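Local coordinates for protein glutamine cyclotransferase (Tannerella forsythia, PDB 6QRO) that probably converts N-terminal glutamine of peptides to pyroglutamate, as a zinc-binding type II glutaminyl cyclase of the peptidase M28 family, at residues 50-53 with 54-57. Sequence-based numbering, arbitrary orientation.
Sequences NTEA and HQRC
Three i to i+4 backbone bonds open helix 52-67: Gln55 N to Thr51 O, Arg56 N to Glu52 O (2.8 Å) and Cys57 N to Ala53 O. Thr51 is the N-cap. Its OG1 accepts a hydrogen bond from His54 N at 3.3 Å. The hydroxyl sits between the backbone N and the carbonyl carbon (chi1 63°), which turns it toward this first-turn N-H. The same hydroxyl donates to Val48 O, and OG1 lies 3.4 Å from His54 CB. The His54 side chain leaves with CG opposite its backbone N, and the ring is buried. ND1 hydrogen-bonds to Arg47 O and NE2 to the carboxylate of Asp164, which fixes the ring's rotation and satisfies both nitrogens. Trp110 packs against the ring. The His54 side chain is about 9 Å from that of the zinc ligand Asp167. Glu52 OE1 lies over the centre of one face of the Arg56 guanidinium, 4.1 Å from CZ. The carboxylate and guanidinium planes are 84° apart, and no N-H points at the oxygen. The pair therefore probably attracts only weakly, whereas the Thr51 cap and the doubly bonded His54 tie the helix start to the preceding loop and to Asp164, just after strand 157-163.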
loop_
_atom_site.group_PDB
_atom_site.type_symbol
_atom_site.label_atom_id
_atom_site.label_comp_id
_atom_site.label_asym_id
_atom_site.label_seq_id
_atom_site.Cartn_x
_atom_site.Cartn_y
_atom_site.Cartn_z
ATOM N N ASN A 50 16.231 6.335 -5.418
ATOM C CA ASN A 50 17.453 7.003 -5.892
ATOM C C ASN A 50 17.233 7.838 -7.149
ATOM O O ASN A 50 18.194 8.061 -7.892
ATOM C CB ASN A 50 18.641 6.053 -6.126
ATOM C CG ASN A 50 19.157 5.421 -4.837
ATOM O OD1 ASN A 50 18.790 5.841 -3.745
ATOM N ND2 ASN A 50 20.040 4.432 -4.965
ATOM N N THR A 51 15.998 8.206 -7.490
ATOM C CA THR A 51 15.753 9.154 -8.568
ATOM C C THR A 51 15.206 10.448 -7.985
ATOM O O THR A 51 14.711 10.480 -6.858
ATOM C CB THR A 51 14.763 8.616 -9.612
ATOM O OG1 THR A 51 13.481 8.387 -9.004
ATOM C CG2 THR A 51 15.287 7.333 -10.223
ATOM N N GLU A 52 15.272 11.519 -8.776
ATOM C CA GLU A 52 14.727 12.796 -8.318
ATOM C C GLU A 52 13.202 12.740 -8.207
ATOM O O GLU A 52 12.627 13.343 -7.300
ATOM C CB GLU A 52 15.180 13.929 -9.241
ATOM C CG GLU A 52 14.880 15.350 -8.732
ATOM C CD GLU A 52 15.428 15.662 -7.323
ATOM O OE1 GLU A 52 14.935 16.629 -6.699
ATOM O OE2 GLU A 52 16.348 14.966 -6.834
ATOM N N ALA A 53 12.531 12.054 -9.144
ATOM C CA ALA A 53 11.077 11.904 -9.076
ATOM C C ALA A 53 10.642 11.251 -7.769
ATOM O O ALA A 53 9.592 11.586 -7.215
ATOM C CB ALA A 53 10.572 11.082 -10.258
ATOM N N HIS A 54 11.404 10.261 -7.313
ATOM C CA HIS A 54 11.190 9.646 -6.010
ATOM C C HIS A 54 11.332 10.677 -4.886
ATOM O O HIS A 54 10.525 10.707 -3.948
ATOM C CB HIS A 54 12.202 8.513 -5.881
ATOM C CG HIS A 54 12.017 7.609 -4.706
ATOM N ND1 HIS A 54 11.358 6.404 -4.803
ATOM C CD2 HIS A 54 12.466 7.690 -3.434
ATOM C CE1 HIS A 54 11.379 5.793 -3.633
ATOM N NE2 HIS A 54 12.056 6.548 -2.787
ATOM N N GLN A 55 12.364 11.524 -4.958
ATOM C CA GLN A 55 12.590 12.517 -3.908
ATOM C C GLN A 55 11.486 13.571 -3.877
ATOM O O GLN A 55 10.974 13.912 -2.803
ATOM C CB GLN A 55 13.951 13.186 -4.094
ATOM C CG GLN A 55 14.243 14.272 -3.067
ATOM C CD GLN A 55 14.407 13.737 -1.652
ATOM O OE1 GLN A 55 15.034 12.697 -1.431
ATOM N NE2 GLN A 55 13.854 14.456 -0.682
ATOM N N ARG A 56 11.123 14.114 -5.039
ATOM C CA ARG A 56 10.027 15.075 -5.083
ATOM C C ARG A 56 8.736 14.466 -4.557
ATOM O O ARG A 56 7.938 15.145 -3.890
ATOM C CB ARG A 56 9.836 15.609 -6.496
ATOM C CG ARG A 56 10.810 16.681 -6.866
ATOM C CD ARG A 56 10.361 17.365 -8.142
ATOM N NE ARG A 56 11.442 18.046 -8.846
ATOM C CZ ARG A 56 12.115 19.087 -8.357
ATOM N NH1 ARG A 56 11.815 19.597 -7.172
ATOM N NH2 ARG A 56 13.087 19.633 -9.068
ATOM N N CYS A 57 8.506 13.187 -4.863
ATOM C CA CYS A 57 7.299 12.523 -4.399
ATOM C C CYS A 57 7.333 12.285 -2.891
ATOM O O CYS A 57 6.301 12.397 -2.222
ATOM C CB CYS A 57 7.117 11.217 -5.151
ATOM S SG CYS A 57 5.542 10.539 -4.875
#